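4,5-DOPA dioxygenase extradiol (Escherichia coli, PDB 2PW6) cleaves the aromatic ring of L-DOPA between carbons 4 and 5 in vitro, as a metal-dependent extradiol dioxygenase whose physiological substrate is unknown. Local coordinates at residues T87-P92 with V126-Y131; A98-E103 with R163-M168; T181-W184 with P190-W193; K202-W207 with Q213-N218. One frame throughout, in Å; residues are numbered along the deposited sequence.

Contact 1: T87-P92 with V126-Y131; sequences THYPAP and VLIKMY
Tyr-89 reaches from an irregular loop to the last turn of helix 121-130 and lays its ring against Leu-127 and Ile-128. From CB the chain sets out with CG anti to the backbone N (chi1 -167°), which carries the ring across the gap between loop and helix, where the nearest CA atoms, those of Tyr-89 and Ile-128, are 7.4 Å apart. At the near end of the ring, Tyr-89 CD1 packs on Ile-128 CG2 at 3.9 Å, while CD2 and CE2 run beside Leu-127 CD1. Farther out, Leu-127 CB sits over one face, 3.9 Å from the ring centroid and 18° off the normal, a CH-pi contact displaced toward the phenolic end, as its 3.7 Å approach to Tyr-89 CZ confirms. At the tip, Tyr-89 OH donates a hydrogen bond to Tyr-131 O at 2.8 Å, tilted 26° from the carbonyl plane. Tyr-131 is the first residue to leave helical geometry, so the phenol holds the carbonyl just where the helix gives way to loop. Met-138 of strand 138-144 touches both Tyr-89 and Leu-127, and Trp-124, earlier on helix 121-130, also packs on Tyr-89. The tyrosine is thus buried between that helix and the central sheet.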
loop_
_atom_site.group_PDB
_atom_site.type_symbol
_atom_site.label_atom_id
_atom_site.label_comp_id
_atom_site.label_asym_id
_atom_site.label_seq_id
_atom_site.Cartn_x
_atom_site.Cartn_y
_atom_site.Cartn_z
ATOM N N THR A 87 -6.030 0.319 4.530
ATOM C CA THR A 87 -7.305 0.891 4.016
ATOM C C THR A 87 -8.594 0.029 4.324
ATOM O O THR A 87 -8.520 -1.132 4.718
ATOM C CB THR A 87 -7.236 1.223 2.473
ATOM O OG1 THR A 87 -7.331 0.021 1.692
ATOM C CG2 THR A 87 -5.939 1.970 2.102
ATOM N N HIS A 88 -9.769 0.609 4.137
ATOM C CA HIS A 88 -11.032 -0.120 4.377
ATOM C C HIS A 88 -12.161 0.498 3.552
ATOM O O HIS A 88 -12.516 1.654 3.737
ATOM C CB HIS A 88 -11.377 -0.157 5.877
ATOM C CG HIS A 88 -12.626 -0.918 6.203
ATOM N ND1 HIS A 88 -12.738 -2.288 6.038
ATOM C CD2 HIS A 88 -13.815 -0.499 6.708
ATOM C CE1 HIS A 88 -13.940 -2.674 6.426
ATOM N NE2 HIS A 88 -14.609 -1.608 6.837
ATOM N N TYR A 89 -12.663 -0.268 2.589
ATOM C CA TYR A 89 -13.758 0.175 1.754
ATOM C C TYR A 89 -14.764 -0.971 1.631
ATOM O O TYR A 89 -14.633 -1.820 0.725
ATOM C CB TYR A 89 -13.281 0.650 0.379
ATOM C CG TYR A 89 -14.354 1.399 -0.387
ATOM C CD1 TYR A 89 -14.714 2.710 -0.031
ATOM C CD2 TYR A 89 -15.033 0.792 -1.467
ATOM C CE1 TYR A 89 -15.714 3.391 -0.737
ATOM C CE2 TYR A 89 -16.042 1.475 -2.170
ATOM C CZ TYR A 89 -16.374 2.777 -1.797
ATOM O OH TYR A 89 -17.358 3.467 -2.503
ATOM N N PRO A 90 -15.777 -0.990 2.543
ATOM C CA PRO A 90 -16.686 -2.141 2.722
ATOM C C PRO A 90 -17.883 -2.103 1.768
ATOM O O PRO A 90 -19.036 -2.153 2.208
ATOM C CB PRO A 90 -17.144 -2.000 4.169
ATOM C CG PRO A 90 -17.098 -0.495 4.441
ATOM C CD PRO A 90 -16.122 0.131 3.445
ATOM N N ALA A 91 -17.602 -2.012 0.472
ATOM C CA ALA A 91 -18.628 -2.018 -0.533
ATOM C C ALA A 91 -19.176 -3.437 -0.609
ATOM O O ALA A 91 -18.412 -4.404 -0.438
ATOM C CB ALA A 91 -18.058 -1.586 -1.882
ATOM N N PRO A 92 -20.498 -3.572 -0.868
ATOM C CA PRO A 92 -21.041 -4.912 -1.035
ATOM C C PRO A 92 -20.621 -5.475 -2.383
ATOM O O PRO A 92 -20.545 -4.731 -3.363
ATOM C CB PRO A 92 -22.558 -4.681 -1.025
ATOM C CG PRO A 92 -22.736 -3.276 -1.539
ATOM C CD PRO A 92 -21.529 -2.526 -1.016
ATOM N N VAL A 126 -9.945 7.503 -4.407
ATOM C CA VAL A 126 -10.953 7.833 -5.428
ATOM C C VAL A 126 -12.360 7.382 -5.027
ATOM O O VAL A 126 -13.314 8.132 -5.184
ATOM C CB VAL A 126 -10.607 7.286 -6.819
ATOM C CG1 VAL A 126 -11.831 7.345 -7.749
ATOM C CG2 VAL A 126 -9.427 8.069 -7.422
ATOM N N LEU A 127 -12.478 6.167 -4.504
ATOM C CA LEU A 127 -13.765 5.600 -4.142
ATOM C C LEU A 127 -14.402 6.252 -2.898
ATOM O O LEU A 127 -15.604 6.477 -2.887
ATOM C CB LEU A 127 -13.665 4.074 -3.976
ATOM C CG LEU A 127 -13.380 3.258 -5.243
ATOM C CD1 LEU A 127 -13.072 1.856 -4.874
ATOM C CD2 LEU A 127 -14.521 3.297 -6.265
ATOM N N ILE A 128 -13.619 6.555 -1.860
ATOM C CA ILE A 128 -14.177 7.215 -0.646
ATOM C C ILE A 128 -14.715 8.621 -0.926
ATOM O O ILE A 128 -15.655 9.056 -0.265
ATOM C CB ILE A 128 -13.203 7.295 0.579
ATOM C CG1 ILE A 128 -11.844 7.912 0.188
ATOM C CG2 ILE A 128 -13.092 5.950 1.282
ATOM C CD1 ILE A 128 -11.033 8.545 1.378
ATOM N N LYS A 129 -14.114 9.306 -1.899
ATOM C CA LYS A 129 -14.569 10.606 -2.350
ATOM C C LYS A 129 -15.762 10.503 -3.287
ATOM O O LYS A 129 -16.665 11.347 -3.235
ATOM C CB LYS A 129 -13.435 11.352 -3.077
ATOM C CG LYS A 129 -12.327 11.849 -2.163
ATOM C CD LYS A 129 -12.857 12.801 -1.101
ATOM C CE LYS A 129 -11.913 12.887 0.086
ATOM N NZ LYS A 129 -12.057 14.194 0.807
HETATM N N MSE A 130 -15.751 9.481 -4.150
HETATM C CA MSE A 130 -16.700 9.359 -5.237
HETATM C C MSE A 130 -18.048 8.885 -4.708
HETATM O O MSE A 130 -19.080 9.524 -4.949
HETATM C CB MSE A 130 -16.164 8.404 -6.291
HETATM C CG MSE A 130 -16.679 8.629 -7.658
HETATM SE SE MSE A 130 -15.635 7.696 -9.039
HETATM C CE MSE A 130 -16.959 7.853 -10.421
ATOM N N TYR A 131 -18.016 7.784 -3.965
ATOM C CA TYR A 131 -19.199 7.159 -3.398
ATOM C C TYR A 131 -18.933 6.886 -1.935
ATOM O O TYR A 131 -18.733 5.721 -1.557
ATOM C CB TYR A 131 -19.523 5.846 -4.140
ATOM C CG TYR A 131 -19.873 6.055 -5.591
ATOM C CD1 TYR A 131 -19.080 5.543 -6.607
ATOM C CD2 TYR A 131 -21.022 6.792 -5.951
ATOM C CE1 TYR A 131 -19.425 5.772 -7.975
ATOM C CE2 TYR A 131 -21.369 7.013 -7.289
ATOM C CZ TYR A 131 -20.572 6.501 -8.297
ATOM O OH TYR A 131 -20.944 6.739 -9.608
#

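Contact 2: A98-E103 with R163-M168; sequences AQRLVE and RDEGIM
Arg-100 and Glu-165 form a bidentate salt bridge on the protein surface, between helix 95-105 and the turn that leads into strand 167-173. The backbones stay well apart: the nearest CA atoms, those of Arg-100 and Glu-165, are separated by 10.5 Å, and the whole contact is made by these two side chains. Arginine grips the carboxylate side-on. Arg-100 NE donates to Glu-165 OE1 at 3.0 Å with an almost straight N-H...O angle of 177°, and Arg-100 NH2 donates to Glu-165 OE2 at 2.9 Å, a more bent bond. Each oxygen is met on its syn lone pair, and the guanidinium and carboxylate planes are only 21° apart, so the two flat groups join edge to edge. A bend at chi2 (67°) turns the arginine chain so that its NE edge faces the acid, whereas the glutamate is extended beyond CG. With an alanine in place of Arg-100 both donors are gone, and the Glu-165 carboxylate would probably be left without this charge partner and freer to swing. Leu-101 seats helix 95-105 on the central sheet by packing on Val-52 of strand 50-60, the neighbour of strand 167-173, whose Ile-167 touches the same valine. With one N-H for each oxygen and nearly coplanar groups, the bridge probably restricts the rotation of both charged ends, although its surface position suggests that solvent screening would temper the electrostatic gain.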
loop_
_atom_site.group_PDB
_atom_site.type_symbol
_atom_site.label_atom_id
_atom_site.label_comp_id
_atom_site.label_asym_id
_atom_site.label_seq_id
_atom_site.Cartn_x
_atom_site.Cartn_y
_atom_site.Cartn_z
ATOM N N ALA A 98 -19.925 -10.635 -11.106
ATOM C CA ALA A 98 -18.703 -11.481 -11.233
ATOM C C ALA A 98 -18.830 -12.619 -12.223
ATOM O O ALA A 98 -17.911 -12.867 -13.011
ATOM C CB ALA A 98 -18.244 -11.998 -9.914
ATOM N N GLN A 99 -19.975 -13.317 -12.185
ATOM C CA GLN A 99 -20.260 -14.444 -13.071
ATOM C C GLN A 99 -20.449 -13.936 -14.475
ATOM O O GLN A 99 -19.954 -14.541 -15.450
ATOM C CB GLN A 99 -21.536 -15.166 -12.571
ATOM C CG GLN A 99 -22.266 -16.075 -13.573
ATOM C CD GLN A 99 -23.630 -16.585 -13.002
ATOM O OE1 GLN A 99 -23.816 -16.667 -11.774
ATOM N NE2 GLN A 99 -24.571 -16.876 -13.884
ATOM N N ARG A 100 -21.172 -12.826 -14.582
ATOM C CA ARG A 100 -21.358 -12.166 -15.861
ATOM C C ARG A 100 -20.015 -11.684 -16.491
ATOM O O ARG A 100 -19.840 -11.731 -17.703
ATOM C CB ARG A 100 -22.393 -11.042 -15.726
ATOM C CG ARG A 100 -22.563 -10.151 -16.960
ATOM C CD ARG A 100 -23.174 -10.831 -18.197
ATOM N NE ARG A 100 -23.197 -9.895 -19.341
ATOM C CZ ARG A 100 -22.684 -10.126 -20.549
ATOM N NH1 ARG A 100 -22.102 -11.291 -20.846
ATOM N NH2 ARG A 100 -22.782 -9.188 -21.489
ATOM N N LEU A 101 -19.068 -11.279 -15.647
ATOM C CA LEU A 101 -17.706 -10.915 -16.072
ATOM C C LEU A 101 -16.971 -12.147 -16.574
ATOM O O LEU A 101 -16.370 -12.114 -17.655
ATOM C CB LEU A 101 -16.938 -10.261 -14.915
ATOM C CG LEU A 101 -15.835 -9.227 -15.154
ATOM C CD1 LEU A 101 -15.900 -8.577 -16.530
ATOM C CD2 LEU A 101 -16.009 -8.174 -14.112
ATOM N N VAL A 102 -17.058 -13.247 -15.812
ATOM C CA VAL A 102 -16.379 -14.487 -16.194
ATOM C C VAL A 102 -16.892 -14.998 -17.520
ATOM O O VAL A 102 -16.084 -15.368 -18.372
ATOM C CB VAL A 102 -16.405 -15.554 -15.072
ATOM C CG1 VAL A 102 -15.712 -16.852 -15.482
ATOM C CG2 VAL A 102 -15.710 -14.997 -13.826
ATOM N N GLU A 103 -18.219 -14.974 -17.715
ATOM C CA GLU A 103 -18.874 -15.447 -18.950
ATOM C C GLU A 103 -18.545 -14.588 -20.168
ATOM O O GLU A 103 -18.210 -15.106 -21.247
ATOM C CB GLU A 103 -20.413 -15.491 -18.757
ATOM C CG GLU A 103 -20.885 -16.528 -17.695
ATOM C CD GLU A 103 -22.356 -16.357 -17.224
ATOM O OE1 GLU A 103 -22.822 -17.249 -16.443
ATOM O OE2 GLU A 103 -23.035 -15.367 -17.625
ATOM N N ARG A 163 -21.658 -1.692 -20.279
ATOM C CA ARG A 163 -22.037 -0.306 -20.082
ATOM C C ARG A 163 -23.533 -0.066 -20.343
ATOM O O ARG A 163 -24.133 0.834 -19.755
ATOM C CB ARG A 163 -21.153 0.615 -20.917
ATOM C CG ARG A 163 -19.682 0.644 -20.462
ATOM C CD ARG A 163 -18.855 1.550 -21.360
ATOM N NE ARG A 163 -19.389 2.917 -21.365
ATOM C CZ ARG A 163 -19.330 3.748 -22.404
ATOM N NH1 ARG A 163 -18.727 3.388 -23.544
ATOM N NH2 ARG A 163 -19.874 4.952 -22.297
ATOM N N ASP A 164 -24.115 -0.895 -21.207
ATOM C CA ASP A 164 -25.561 -0.916 -21.470
ATOM C C ASP A 164 -26.349 -1.803 -20.466
ATOM O O ASP A 164 -27.573 -1.900 -20.549
ATOM C CB ASP A 164 -25.807 -1.405 -22.898
ATOM C CG ASP A 164 -25.170 -0.509 -23.952
ATOM O OD1 ASP A 164 -25.213 0.722 -23.789
ATOM O OD2 ASP A 164 -24.642 -1.035 -24.959
ATOM N N GLU A 165 -25.645 -2.431 -19.521
ATOM C CA GLU A 165 -26.271 -3.269 -18.494
ATOM C C GLU A 165 -26.216 -2.646 -17.104
ATOM O O GLU A 165 -26.268 -3.368 -16.110
ATOM C CB GLU A 165 -25.631 -4.657 -18.462
ATOM C CG GLU A 165 -25.798 -5.430 -19.758
ATOM C CD GLU A 165 -24.949 -6.679 -19.840
ATOM O OE1 GLU A 165 -24.555 -7.234 -18.788
ATOM O OE2 GLU A 165 -24.686 -7.121 -20.980
ATOM N N GLY A 166 -26.122 -1.316 -17.047
ATOM C CA GLY A 166 -26.094 -0.559 -15.780
ATOM C C GLY A 166 -24.765 -0.549 -15.027
ATOM O O GLY A 166 -24.728 -0.239 -13.818
ATOM N N ILE A 167 -23.675 -0.884 -15.725
ATOM C CA ILE A 167 -22.388 -1.112 -15.056
ATOM C C ILE A 167 -21.374 -0.042 -15.422
ATOM O O ILE A 167 -21.108 0.205 -16.593
ATOM C CB ILE A 167 -21.770 -2.544 -15.320
ATOM C CG1 ILE A 167 -22.781 -3.684 -15.068
ATOM C CG2 ILE A 167 -20.424 -2.721 -14.564
ATOM C CD1 ILE A 167 -23.480 -3.663 -13.714
HETATM N N MSE A 168 -20.821 0.576 -14.387
HETATM C CA MSE A 168 -19.777 1.563 -14.532
HETATM C C MSE A 168 -18.389 0.944 -14.390
HETATM O O MSE A 168 -18.084 0.286 -13.404
HETATM C CB MSE A 168 -19.936 2.653 -13.487
HETATM C CG MSE A 168 -18.992 3.819 -13.732
HETATM SE SE MSE A 168 -19.122 5.134 -12.348
HETATM C CE MSE A 168 -18.971 4.092 -10.732
#

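Contact 3: T181-W184 with P190-W193; sequences TVKW and PYPW
The loop that follows metal ligand His-177 is tied here to the start of helix 192-202, with Tyr-191 at the helix N-cap position. A bound zinc ion is about 9 Å from the Thr-181 side chain. The phenol Tyr-191 OH donates a hydrogen bond to Thr-181 O at 2.8 Å; the C=O...O angle is 158° and the carbonyl oxygen meets the ring at its edge, near the ring plane. The Lys-183 chain, extended beyond CG, runs antiparallel alongside the tyrosine side chain: Lys-183 CD lies 3.4 Å from Tyr-191 OH, and Lys-183 NZ continues to Tyr-191 CE1 at 3.6 Å. The ammonium itself forms a salt bridge with Asp-187, within the intervening loop. Trp-193 adds a second aromatic group. Its CG stands between the backbone N and the carbonyl carbon (chi1 61°), which folds the indole back under Tyr-191 CB, 3.3 Å from the indole plane. The benzo edge then points at Thr-181, with Trp-193 CZ2 3.6 Å from Thr-181 OG1 and 3.8 Å from Thr-181 CG2. That hydroxyl is hydrogen-bonded to Ser-262 OG and Asn-178 O. Around this surface contact, Met-260 and Gly-261 make backbone bonds to Lys-183 and Tyr-191, and Leu-227 and Ser-228 of helix 225-228 pack on Trp-193.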
loop_
_atom_site.group_PDB
_atom_site.type_symbol
_atom_site.label_atom_id
_atom_site.label_comp_id
_atom_site.label_asym_id
_atom_site.label_seq_id
_atom_site.Cartn_x
_atom_site.Cartn_y
_atom_site.Cartn_z
ATOM N N THR A 181 11.624 9.636 -9.828
ATOM C CA THR A 181 11.762 11.040 -10.210
ATOM C C THR A 181 10.835 11.946 -9.436
ATOM O O THR A 181 10.809 13.150 -9.681
ATOM C CB THR A 181 11.460 11.283 -11.689
ATOM O OG1 THR A 181 10.076 11.023 -11.936
ATOM C CG2 THR A 181 12.336 10.416 -12.592
ATOM N N VAL A 182 10.042 11.379 -8.526
ATOM C CA VAL A 182 9.020 12.171 -7.845
ATOM C C VAL A 182 9.687 13.112 -6.845
ATOM O O VAL A 182 10.574 12.703 -6.099
ATOM C CB VAL A 182 7.888 11.278 -7.229
ATOM C CG1 VAL A 182 7.137 12.001 -6.163
ATOM C CG2 VAL A 182 6.908 10.864 -8.329
ATOM N N LYS A 183 9.292 14.384 -6.877
ATOM C CA LYS A 183 9.824 15.356 -5.926
ATOM C C LYS A 183 8.797 15.646 -4.843
ATOM O O LYS A 183 7.932 16.514 -4.989
ATOM C CB LYS A 183 10.438 16.615 -6.586
ATOM C CG LYS A 183 9.603 17.334 -7.610
ATOM C CD LYS A 183 10.481 18.301 -8.409
ATOM C CE LYS A 183 9.659 19.268 -9.262
ATOM N NZ LYS A 183 10.562 20.076 -10.143
ATOM N N TRP A 184 8.938 14.878 -3.759
ATOM C CA TRP A 184 7.975 14.804 -2.666
ATOM C C TRP A 184 7.806 16.133 -1.920
ATOM O O TRP A 184 6.716 16.390 -1.399
ATOM C CB TRP A 184 8.328 13.673 -1.684
ATOM C CG TRP A 184 8.593 12.308 -2.313
ATOM C CD1 TRP A 184 9.821 11.756 -2.593
ATOM C CD2 TRP A 184 7.620 11.324 -2.710
ATOM N NE1 TRP A 184 9.672 10.501 -3.143
ATOM C CE2 TRP A 184 8.337 10.209 -3.229
ATOM C CE3 TRP A 184 6.215 11.271 -2.681
ATOM C CZ2 TRP A 184 7.692 9.058 -3.718
ATOM C CZ3 TRP A 184 5.576 10.133 -3.164
ATOM C CH2 TRP A 184 6.321 9.039 -3.675
ATOM N N PRO A 190 6.142 20.763 -13.278
ATOM C CA PRO A 190 6.199 19.522 -14.055
ATOM C C PRO A 190 7.461 19.402 -14.914
ATOM O O PRO A 190 7.746 20.277 -15.733
ATOM C CB PRO A 190 4.956 19.594 -14.963
ATOM C CG PRO A 190 4.145 20.736 -14.469
ATOM C CD PRO A 190 5.053 21.645 -13.741
ATOM N N TYR A 191 8.203 18.328 -14.720
ATOM C CA TYR A 191 9.292 17.966 -15.606
ATOM C C TYR A 191 8.845 18.034 -17.030
ATOM O O TYR A 191 7.716 17.651 -17.328
ATOM C CB TYR A 191 9.718 16.541 -15.331
ATOM C CG TYR A 191 10.239 16.341 -13.954
ATOM C CD1 TYR A 191 11.011 17.330 -13.323
ATOM C CD2 TYR A 191 10.007 15.155 -13.281
ATOM C CE1 TYR A 191 11.507 17.127 -12.038
ATOM C CE2 TYR A 191 10.510 14.951 -12.011
ATOM C CZ TYR A 191 11.267 15.930 -11.404
ATOM O OH TYR A 191 11.766 15.701 -10.146
ATOM N N PRO A 192 9.718 18.537 -17.935
ATOM C CA PRO A 192 9.294 18.714 -19.315
ATOM C C PRO A 192 9.000 17.382 -20.019
ATOM O O PRO A 192 8.124 17.328 -20.864
ATOM C CB PRO A 192 10.492 19.433 -19.958
ATOM C CG PRO A 192 11.237 20.046 -18.796
ATOM C CD PRO A 192 11.101 19.000 -17.738
ATOM N N TRP A 193 9.746 16.332 -19.680
ATOM C CA TRP A 193 9.503 15.026 -20.259
ATOM C C TRP A 193 8.135 14.471 -19.784
ATOM O O TRP A 193 7.399 13.876 -20.560
ATOM C CB TRP A 193 10.682 14.066 -19.968
ATOM C CG TRP A 193 10.917 13.827 -18.510
ATOM C CD1 TRP A 193 11.760 14.502 -17.710
ATOM C CD2 TRP A 193 10.279 12.837 -17.684
ATOM N NE1 TRP A 193 11.695 14.018 -16.420
ATOM C CE2 TRP A 193 10.791 12.989 -16.382
ATOM C CE3 TRP A 193 9.312 11.842 -17.921
ATOM C CZ2 TRP A 193 10.388 12.181 -15.321
ATOM C CZ3 TRP A 193 8.901 11.050 -16.856
ATOM C CH2 TRP A 193 9.447 11.217 -15.580
#

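Contact 4: K202-W207 with Q213-N218; sequences KANLTW and QHPLVN
Trp-207 lies flat across Gln-213 O, His-214 CA and the Pro-215 ring, all three meeting the same face of the indole. Pro-215 CD stands almost directly over the five-membered ring, 3.4 Å from its centroid and 7° off the normal, while His-214 CA covers the six-membered ring, 3.7 Å from its centroid. Gln-213 O lies over the outer rim, 3.3 Å from Trp-207 CZ2. A chi1 of -170° swings the indole away from its own backbone N and along His-214, whose own side chain runs the opposite way. Their planes meet obliquely at 55°, and Trp-207 CB in turn sits over the imidazole face, 4.0 Å from its centroid. Asn-204 meets Pro-215 from another direction, crossing it at about a right angle with Asn-204 OD1 3.4 Å from Pro-215 CG; its ND2 is bonded to Tyr-200 O. Deeper in, Leu-205 CD2 meets Leu-216 CD1 at 3.7 Å. Replacing Trp-207 with an alanine would probably uncover Pro-215 and one side of His-214, leaving the type I beta turn from Asn-204 to Trp-207 less firmly packed. The contact is mainly CH-pi and apolar packing. His-214 ND1 accepts a hydrogen bond from Leu-216 N in the ring plane, which probably limits imidazole rotation and is consistent with an ND1 that carries no proton.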
loop_
_atom_site.group_PDB
_atom_site.type_symbol
_atom_site.label_atom_id
_atom_site.label_comp_id
_atom_site.label_asym_id
_atom_site.label_seq_id
_atom_site.Cartn_x
_atom_site.Cartn_y
_atom_site.Cartn_z
ATOM N N LYS A 202 -3.026 12.761 -24.049
ATOM C CA LYS A 202 -4.185 13.596 -24.337
ATOM C C LYS A 202 -4.496 13.827 -25.821
ATOM O O LYS A 202 -5.673 13.936 -26.196
ATOM C CB LYS A 202 -4.011 14.954 -23.667
ATOM C CG LYS A 202 -3.948 14.906 -22.158
ATOM C CD LYS A 202 -3.576 16.250 -21.592
ATOM C CE LYS A 202 -4.471 17.362 -22.108
ATOM N NZ LYS A 202 -4.135 18.612 -21.383
ATOM N N ALA A 203 -3.458 13.931 -26.659
ATOM C CA ALA A 203 -3.648 14.218 -28.095
ATOM C C ALA A 203 -4.103 12.982 -28.866
ATOM O O ALA A 203 -4.358 13.052 -30.080
ATOM C CB ALA A 203 -2.359 14.770 -28.719
ATOM N N ASN A 204 -4.196 11.843 -28.178
ATOM C CA ASN A 204 -4.466 10.594 -28.873
ATOM C C ASN A 204 -5.585 9.773 -28.289
ATOM O O ASN A 204 -5.781 8.636 -28.680
ATOM C CB ASN A 204 -3.194 9.778 -28.968
ATOM C CG ASN A 204 -2.255 10.325 -29.991
ATOM O OD1 ASN A 204 -2.500 10.211 -31.193
ATOM N ND2 ASN A 204 -1.162 10.936 -29.528
ATOM N N LEU A 205 -6.327 10.375 -27.364
ATOM C CA LEU A 205 -7.472 9.740 -26.707
ATOM C C LEU A 205 -8.507 9.301 -27.725
ATOM O O LEU A 205 -9.062 8.197 -27.636
ATOM C CB LEU A 205 -8.093 10.696 -25.681
ATOM C CG LEU A 205 -7.187 11.009 -24.487
ATOM C CD1 LEU A 205 -7.858 11.951 -23.472
ATOM C CD2 LEU A 205 -6.714 9.702 -23.828
ATOM N N THR A 206 -8.705 10.164 -28.718
ATOM C CA THR A 206 -9.756 10.024 -29.713
ATOM C C THR A 206 -9.278 9.335 -30.990
ATOM O O THR A 206 -9.989 9.341 -31.992
ATOM C CB THR A 206 -10.355 11.402 -30.061
ATOM O OG1 THR A 206 -9.322 12.251 -30.571
ATOM C CG2 THR A 206 -10.957 12.070 -28.830
ATOM N N TRP A 207 -8.083 8.749 -30.962
ATOM C CA TRP A 207 -7.535 8.053 -32.128
ATOM C C TRP A 207 -8.386 6.853 -32.549
ATOM O O TRP A 207 -8.821 6.058 -31.709
ATOM C CB TRP A 207 -6.105 7.585 -31.869
ATOM C CG TRP A 207 -5.395 7.073 -33.100
ATOM C CD1 TRP A 207 -4.646 7.818 -33.970
ATOM C CD2 TRP A 207 -5.354 5.711 -33.602
ATOM N NE1 TRP A 207 -4.138 7.012 -34.969
ATOM C CE2 TRP A 207 -4.560 5.721 -34.772
ATOM C CE3 TRP A 207 -5.921 4.490 -33.180
ATOM C CZ2 TRP A 207 -4.304 4.556 -35.524
ATOM C CZ3 TRP A 207 -5.662 3.328 -33.926
ATOM C CH2 TRP A 207 -4.862 3.375 -35.081
ATOM N N GLN A 213 -1.979 -0.286 -34.353
ATOM C CA GLN A 213 -1.405 0.993 -34.743
ATOM C C GLN A 213 -1.850 2.159 -33.837
ATOM O O GLN A 213 -1.569 3.324 -34.150
ATOM C CB GLN A 213 -1.717 1.328 -36.225
ATOM C CG GLN A 213 -1.881 0.144 -37.199
ATOM C CD GLN A 213 -0.577 -0.616 -37.504
ATOM O OE1 GLN A 213 0.521 -0.198 -37.120
ATOM N NE2 GLN A 213 -0.708 -1.751 -38.208
ATOM N N HIS A 214 -2.522 1.871 -32.720
ATOM C CA HIS A 214 -2.950 2.943 -31.786
ATOM C C HIS A 214 -1.734 3.502 -31.039
ATOM O O HIS A 214 -0.998 2.741 -30.412
ATOM C CB HIS A 214 -4.000 2.421 -30.791
ATOM C CG HIS A 214 -4.834 3.485 -30.137
ATOM N ND1 HIS A 214 -4.294 4.562 -29.464
ATOM C CD2 HIS A 214 -6.179 3.614 -30.022
ATOM C CE1 HIS A 214 -5.264 5.318 -28.981
ATOM N NE2 HIS A 214 -6.421 4.767 -29.307
ATOM N N PRO A 215 -1.508 4.836 -31.128
ATOM C CA PRO A 215 -0.437 5.541 -30.407
ATOM C C PRO A 215 -0.423 5.259 -28.905
ATOM O O PRO A 215 0.644 5.087 -28.322
ATOM C CB PRO A 215 -0.779 7.020 -30.648
ATOM C CG PRO A 215 -1.419 7.026 -31.959
ATOM C CD PRO A 215 -2.273 5.779 -31.967
ATOM N N LEU A 216 -1.602 5.183 -28.299
ATOM C CA LEU A 216 -1.700 4.919 -26.868
ATOM C C LEU A 216 -1.508 3.450 -26.529
ATOM O O LEU A 216 -1.200 3.100 -25.392
ATOM C CB LEU A 216 -3.002 5.467 -26.310
ATOM C CG LEU A 216 -3.148 6.984 -26.440
ATOM C CD1 LEU A 216 -4.282 7.484 -25.547
ATOM C CD2 LEU A 216 -1.857 7.720 -26.082
ATOM N N VAL A 217 -1.659 2.593 -27.531
ATOM C CA VAL A 217 -1.348 1.180 -27.376
ATOM C C VAL A 217 0.151 0.983 -27.549
ATOM O O VAL A 217 0.761 0.203 -26.836
ATOM C CB VAL A 217 -2.146 0.302 -28.382
ATOM C CG1 VAL A 217 -1.509 -1.082 -28.560
ATOM C CG2 VAL A 217 -3.594 0.200 -27.936
ATOM N N ASN A 218 0.723 1.695 -28.522
ATOM C CA ASN A 218 2.169 1.683 -28.792
ATOM C C ASN A 218 2.885 2.791 -28.008
ATOM O O ASN A 218 3.791 3.440 -28.541
ATOM C CB ASN A 218 2.442 1.876 -30.300
ATOM C CG ASN A 218 1.907 0.733 -31.154
ATOM O OD1 ASN A 218 2.316 -0.421 -31.016
ATOM N ND2 ASN A 218 1.004 1.060 -32.058
#

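How the contacts relate
From the N terminus, contact 1 joins the loop before helix 95-105 to the end of helix 121-130, closing a stretch that holds helix 95-105 and strand 110-113. Contact 2 opens on helix 95-105 before that closure and ends at strand 167-173, so contacts 1 and 2 cross along the chain. They also touch in space, where Tyr-131 CE1 packs against Met-168 CE. Contacts 3 and 4 follow in series; their nearest atoms are about 11 Å apart. Contact 1 ties a loop to helix 121-130, contact 2 ties helix 95-105 to the turn entering strand 167-173, and contacts 3 and 4 close short loops at the two ends of helix 192-202.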